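Local coordinates for protein trehalose monomycolate exporter MmpL3 (Mycobacterium tuberculosis, PDB 7NVH) that probably exports trehalose monomycolate across the mycobacterial inner membrane for cell-envelope assembly, as an RND-type transporter, at residues N450-V464 against D505-N517. Numbering follows the deposited sequence.
Sequences NPLTLVIQTSNHQPV and DPSVRVLQNGLIN. With AV0 (Lauryl Maltose Neopentyl Glycol), chain B.
Strands 451-457 and 508-514 pair antiparallel, their axes 4.1 Å apart at closest and 158° between directions, and the register puts L452, L454 and I456 opposite N513, L511 and R509 as hydrogen-bonded pairs. Each of these pairs carries two backbone bonds; in the middle one, L454 N to L511 O and L511 N to L454 O both measure 2.9 Å. Past the strand ends, V464 N bonds to P506 O at 3.1 Å, tying the returning 458-464 loop to the type I turn D505-V508. T458 OG1 donates to Q462 O at 2.8 Å, in the carbonyl plane and on a lone pair, bracing that loop from within.

V455 lies on the same face as V508 and V510 and touches both: with CG1 anti to its backbone nitrogen (chi1 -174°), that methyl meets V508 CG1 at 3.6 Å, while CG2 reaches V510 CG2 at 3.8 Å. V510 CG2 also packs against T453 CB. A53 and Y61 of helix 49-61 cover part of this face. On the other face, I456 CD1 approaches L511 CD1 at 4.1 Å, and helix 466-476 covers L454 and I456; it also touches V464 in the loop beyond. The bent chain of R509 runs beside V464, while its NE forms a salt bridge with E495.

At the far end, N450 ND2 lies 3.1 Å from OCB of the bound detergent. The strands are central in a four-stranded sheet, probably of the periplasmic porter domain as in RND transporters; its 2-3-1-4 order recurs in the chain's first half. Six backbone bonds fix the register, with valine methyls centring one face among polar T453, Q457 and Q512, and R509 held by E495 on the other.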
# COMPACT_ATOMS: atom_id res chain seq x y z
N ASN A 450 19.57 0.17 -18.59
CA ASN A 450 18.12 0.09 -18.46
C ASN A 450 17.56 0.08 -19.88
O ASN A 450 16.97 1.07 -20.34
CB ASN A 450 17.56 1.25 -17.65
CG ASN A 450 16.16 1.00 -17.17
OD1 ASN A 450 15.59 -0.06 -17.42
ND2 ASN A 450 15.58 1.98 -16.48
N PRO A 451 17.72 -1.03 -20.60
CA PRO A 451 17.45 -1.03 -22.04
C PRO A 451 16.00 -1.32 -22.39
O PRO A 451 15.22 -1.84 -21.58
CB PRO A 451 18.37 -2.15 -22.55
CG PRO A 451 18.36 -3.12 -21.43
CD PRO A 451 18.26 -2.32 -20.15
N LEU A 452 15.65 -0.98 -23.62
CA LEU A 452 14.40 -1.38 -24.24
C LEU A 452 14.69 -2.53 -25.19
O LEU A 452 15.62 -2.46 -25.99
CB LEU A 452 13.76 -0.22 -25.00
CG LEU A 452 13.06 0.86 -24.18
CD1 LEU A 452 12.55 1.96 -25.09
CD2 LEU A 452 11.92 0.27 -23.37
N THR A 453 13.89 -3.60 -25.09
CA THR A 453 14.16 -4.83 -25.81
C THR A 453 13.08 -5.08 -26.86
O THR A 453 11.89 -5.06 -26.55
CB THR A 453 14.23 -6.02 -24.85
OG1 THR A 453 12.90 -6.43 -24.51
CG2 THR A 453 14.96 -5.63 -23.59
N LEU A 454 13.51 -5.31 -28.10
CA LEU A 454 12.62 -5.73 -29.18
C LEU A 454 12.71 -7.24 -29.31
O LEU A 454 13.80 -7.77 -29.54
CB LEU A 454 13.00 -5.06 -30.50
CG LEU A 454 13.21 -3.55 -30.53
CD1 LEU A 454 13.93 -3.16 -31.80
CD2 LEU A 454 11.89 -2.82 -30.42
N VAL A 455 11.58 -7.92 -29.19
CA VAL A 455 11.53 -9.37 -29.24
C VAL A 455 10.99 -9.78 -30.60
O VAL A 455 9.78 -9.70 -30.84
CB VAL A 455 10.69 -9.95 -28.10
CG1 VAL A 455 10.78 -11.46 -28.09
CG2 VAL A 455 11.16 -9.39 -26.78
N ILE A 456 11.87 -10.23 -31.48
CA ILE A 456 11.52 -10.67 -32.82
C ILE A 456 11.11 -12.13 -32.75
O ILE A 456 11.82 -12.94 -32.15
CB ILE A 456 12.70 -10.47 -33.78
CG1 ILE A 456 13.05 -8.98 -33.88
CG2 ILE A 456 12.40 -11.04 -35.15
CD1 ILE A 456 14.46 -8.73 -34.36
N GLN A 457 9.98 -12.47 -33.36
CA GLN A 457 9.37 -13.78 -33.17
C GLN A 457 8.52 -14.14 -34.37
O GLN A 457 7.46 -13.55 -34.59
CB GLN A 457 8.52 -13.78 -31.90
CG GLN A 457 7.93 -15.12 -31.54
CD GLN A 457 7.16 -15.05 -30.24
OE1 GLN A 457 7.02 -13.99 -29.65
NE2 GLN A 457 6.65 -16.19 -29.80
N THR A 458 8.98 -15.12 -35.15
CA THR A 458 8.19 -15.59 -36.29
C THR A 458 6.91 -16.25 -35.81
O THR A 458 6.89 -16.95 -34.79
CB THR A 458 8.99 -16.59 -37.12
OG1 THR A 458 9.67 -17.51 -36.25
CG2 THR A 458 10.01 -15.88 -37.98
N SER A 459 5.83 -16.04 -36.56
CA SER A 459 4.56 -16.68 -36.24
C SER A 459 4.54 -18.15 -36.64
O SER A 459 3.67 -18.89 -36.17
CB SER A 459 3.42 -15.93 -36.93
OG SER A 459 3.58 -15.94 -38.34
N ASN A 460 5.47 -18.58 -37.49
CA ASN A 460 5.54 -19.97 -37.91
C ASN A 460 6.24 -20.84 -36.87
O ASN A 460 6.06 -22.07 -36.89
CB ASN A 460 6.28 -20.06 -39.25
CG ASN A 460 6.23 -21.44 -39.89
OD1 ASN A 460 5.66 -22.38 -39.35
ND2 ASN A 460 6.84 -21.56 -41.06
N HIS A 461 6.99 -20.23 -35.95
CA HIS A 461 7.92 -20.94 -35.08
C HIS A 461 9.00 -21.62 -35.91
O HIS A 461 9.22 -22.83 -35.85
CB HIS A 461 7.19 -21.93 -34.17
CG HIS A 461 5.93 -21.38 -33.58
ND1 HIS A 461 4.70 -21.56 -34.18
CD2 HIS A 461 5.71 -20.65 -32.47
CE1 HIS A 461 3.77 -20.97 -33.45
NE2 HIS A 461 4.35 -20.41 -32.40
N GLN A 462 9.68 -20.80 -36.70
CA GLN A 462 10.71 -21.17 -37.66
C GLN A 462 11.93 -20.30 -37.39
O GLN A 462 11.80 -19.19 -36.87
CB GLN A 462 10.20 -20.95 -39.09
CG GLN A 462 10.88 -21.78 -40.16
CD GLN A 462 10.16 -21.70 -41.49
OE1 GLN A 462 9.15 -21.01 -41.62
NE2 GLN A 462 10.67 -22.42 -42.49
N PRO A 463 13.14 -20.79 -37.71
CA PRO A 463 14.34 -19.97 -37.51
C PRO A 463 14.24 -18.60 -38.17
O PRO A 463 14.04 -18.49 -39.38
CB PRO A 463 15.44 -20.81 -38.16
CG PRO A 463 14.98 -22.21 -38.01
CD PRO A 463 13.48 -22.19 -38.02
N VAL A 464 14.37 -17.55 -37.36
CA VAL A 464 14.24 -16.18 -37.86
C VAL A 464 15.46 -15.86 -38.71
O VAL A 464 16.60 -15.95 -38.25
CB VAL A 464 14.10 -15.19 -36.70
CG1 VAL A 464 13.82 -13.81 -37.23
CG2 VAL A 464 13.00 -15.63 -35.76
N ASP A 505 15.91 -21.03 -28.36
CA ASP A 505 14.88 -21.15 -29.38
C ASP A 505 15.30 -20.37 -30.61
O ASP A 505 15.57 -19.17 -30.50
CB ASP A 505 13.55 -20.62 -28.84
CG ASP A 505 12.35 -21.33 -29.44
OD1 ASP A 505 12.55 -22.28 -30.23
OD2 ASP A 505 11.21 -20.95 -29.11
N PRO A 506 15.38 -20.99 -31.79
CA PRO A 506 15.79 -20.25 -32.99
C PRO A 506 14.69 -19.37 -33.57
O PRO A 506 14.97 -18.60 -34.49
CB PRO A 506 16.18 -21.37 -33.96
CG PRO A 506 15.31 -22.50 -33.57
CD PRO A 506 15.18 -22.42 -32.07
N SER A 507 13.46 -19.47 -33.07
CA SER A 507 12.36 -18.67 -33.58
C SER A 507 12.15 -17.38 -32.80
O SER A 507 11.25 -16.61 -33.15
CB SER A 507 11.07 -19.48 -33.58
OG SER A 507 10.48 -19.50 -32.30
N VAL A 508 12.92 -17.14 -31.74
CA VAL A 508 12.82 -15.91 -30.97
C VAL A 508 14.22 -15.32 -30.84
O VAL A 508 15.14 -15.99 -30.36
CB VAL A 508 12.21 -16.15 -29.58
CG1 VAL A 508 11.95 -14.82 -28.90
CG2 VAL A 508 10.94 -16.95 -29.68
N ARG A 509 14.37 -14.07 -31.26
CA ARG A 509 15.59 -13.31 -31.06
C ARG A 509 15.22 -11.95 -30.50
O ARG A 509 14.22 -11.36 -30.91
CB ARG A 509 16.39 -13.15 -32.35
CG ARG A 509 16.62 -14.45 -33.10
CD ARG A 509 18.02 -14.97 -32.88
NE ARG A 509 19.00 -14.27 -33.71
CZ ARG A 509 19.28 -14.60 -34.96
NH1 ARG A 509 18.64 -15.61 -35.54
NH2 ARG A 509 20.18 -13.92 -35.64
N VAL A 510 16.03 -11.45 -29.57
CA VAL A 510 15.75 -10.19 -28.90
C VAL A 510 16.96 -9.27 -29.00
O VAL A 510 18.10 -9.70 -28.78
CB VAL A 510 15.33 -10.41 -27.43
CG1 VAL A 510 16.42 -11.09 -26.66
CG2 VAL A 510 14.99 -9.09 -26.77
N LEU A 511 16.72 -8.03 -29.39
CA LEU A 511 17.71 -6.96 -29.43
C LEU A 511 17.42 -5.99 -28.29
O LEU A 511 16.34 -6.00 -27.70
CB LEU A 511 17.67 -6.23 -30.77
CG LEU A 511 17.59 -7.09 -32.03
CD1 LEU A 511 17.53 -6.21 -33.26
CD2 LEU A 511 18.75 -8.04 -32.12
N GLN A 512 18.39 -5.13 -27.99
CA GLN A 512 18.18 -4.19 -26.89
C GLN A 512 19.14 -3.01 -27.00
O GLN A 512 20.30 -3.17 -27.37
CB GLN A 512 18.36 -4.88 -25.54
CG GLN A 512 19.67 -5.60 -25.37
CD GLN A 512 19.71 -6.45 -24.12
OE1 GLN A 512 18.71 -6.57 -23.41
NE2 GLN A 512 20.86 -7.04 -23.84
N ASN A 513 18.62 -1.82 -26.68
CA ASN A 513 19.42 -0.64 -26.41
C ASN A 513 18.81 0.13 -25.25
O ASN A 513 17.59 0.11 -25.05
CB ASN A 513 19.53 0.33 -27.59
CG ASN A 513 20.81 0.18 -28.36
OD1 ASN A 513 21.70 -0.57 -27.96
ND2 ASN A 513 20.93 0.93 -29.45
N GLY A 514 19.66 0.81 -24.50
CA GLY A 514 19.19 1.82 -23.59
C GLY A 514 18.95 3.13 -24.32
O GLY A 514 19.39 3.33 -25.45
N LEU A 515 18.25 4.04 -23.66
CA LEU A 515 17.92 5.32 -24.26
C LEU A 515 18.37 6.44 -23.34
O LEU A 515 18.16 6.39 -22.13
CB LEU A 515 16.42 5.43 -24.55
CG LEU A 515 15.39 5.61 -23.43
CD1 LEU A 515 14.07 6.06 -24.02
CD2 LEU A 515 15.21 4.34 -22.63
N ILE A 516 19.03 7.45 -23.93
CA ILE A 516 19.33 8.66 -23.19
C ILE A 516 18.03 9.42 -22.94
O ILE A 516 17.05 9.28 -23.68
CB ILE A 516 20.34 9.53 -23.96
CG1 ILE A 516 19.93 9.65 -25.43
CG2 ILE A 516 21.73 8.94 -23.85
CD1 ILE A 516 20.88 10.48 -26.25
N ASN A 517 18.03 10.24 -21.89
CA ASN A 517 16.85 10.98 -21.47
C ASN A 517 15.70 10.02 -21.16
O ASN A 517 14.77 9.89 -21.96
CB ASN A 517 16.42 11.99 -22.54
CG ASN A 517 15.93 13.29 -21.95
OD1 ASN A 517 15.13 13.30 -21.02
ND2 ASN A 517 16.42 14.40 -22.48
C1 AV0 B . 11.79 -6.70 -10.35
O1 AV0 B . 11.98 -5.50 -9.68
C2 AV0 B . 10.40 -7.24 -10.09
O2 AV0 B . 10.25 -7.46 -8.68
C3 AV0 B . 10.16 -8.52 -10.82
O3 AV0 B . 8.75 -8.85 -10.68
C4 AV0 B . 10.51 -8.46 -12.27
O4 AV0 B . 10.66 -9.84 -12.78
C5 AV0 B . 11.83 -7.74 -12.57
O5 AV0 B . 11.99 -6.47 -11.80
C6 AV0 B . 11.88 -7.42 -14.02
O6 AV0 B . 12.16 -6.05 -14.19
CAA AV0 B . 8.18 -4.14 0.74
CAB AV0 B . 24.42 -3.83 -11.62
OAI AV0 B . 6.60 -8.99 -12.40
OAJ AV0 B . 20.05 3.32 -15.16
OAL AV0 B . 12.64 3.13 -11.82
OAN AV0 B . 17.28 0.28 -13.83
OAP AV0 B . 17.10 -1.71 -11.86
OAQ AV0 B . 8.10 -10.22 -16.77
OAR AV0 B . 17.60 5.63 -15.47
OAS AV0 B . 7.83 -12.71 -14.14
OAT AV0 B . 15.56 6.68 -13.72
OAU AV0 B . 10.62 -10.75 -15.43
OAV AV0 B . 14.33 4.71 -12.16
CAW AV0 B . 9.13 -4.55 -0.37
CAX AV0 B . 23.73 -3.17 -10.39
CAY AV0 B . 8.33 -5.07 -1.56
CAZ AV0 B . 22.20 -3.07 -10.64
CBA AV0 B . 9.24 -5.15 -2.78
CBB AV0 B . 21.54 -2.35 -9.44
CBC AV0 B . 9.94 -3.80 -2.99
CBD AV0 B . 20.03 -2.09 -9.73
CBE AV0 B . 10.56 -3.75 -4.42
CBF AV0 B . 19.31 -1.82 -8.39
CBG AV0 B . 11.55 -4.98 -4.62
CBH AV0 B . 17.76 -1.66 -8.65
CBI AV0 B . 11.64 -5.34 -6.15
CBJ AV0 B . 16.98 -2.45 -7.56
CBK AV0 B . 12.95 -4.70 -6.78
CBL AV0 B . 15.44 -2.39 -7.86
CBM AV0 B . 6.51 -9.94 -13.44
CBN AV0 B . 19.58 3.96 -13.99
CBP AV0 B . 12.89 1.93 -12.51
CBQ AV0 B . 12.55 -3.59 -7.85
CBR AV0 B . 15.00 -3.73 -8.54
CBS AV0 B . 13.25 -4.90 -9.99
CBT AV0 B . 13.37 -2.32 -9.98
OBV AV0 B . 14.50 -2.21 -10.87
OBX AV0 B . 13.76 -0.08 -11.49
OBY AV0 B . 8.74 -9.14 -13.95
OBZ AV0 B . 17.71 3.21 -12.65
OCB AV0 B . 15.62 2.55 -13.43
CCC AV0 B . 7.46 -9.57 -14.54
CCD AV0 B . 18.07 3.84 -13.92
CCF AV0 B . 14.13 1.27 -11.96
CCH AV0 B . 16.36 0.38 -12.68
CCJ AV0 B . 14.92 -0.91 -11.15
CCL AV0 B . 15.94 -0.96 -12.29
CCM AV0 B . 13.54 -3.63 -9.07
CCN AV0 B . 7.61 -10.74 -15.52
CCO AV0 B . 17.45 5.23 -14.09
CCQ AV0 B . 15.19 1.22 -13.06
CCR AV0 B . 9.47 -10.28 -13.37
CCS AV0 B . 16.25 3.23 -12.41
CCT AV0 B . 8.53 -11.82 -15.07
CCU AV0 B . 16.01 5.28 -13.74
CCV AV0 B . 9.77 -11.33 -14.43
CCW AV0 B . 15.75 4.67 -12.43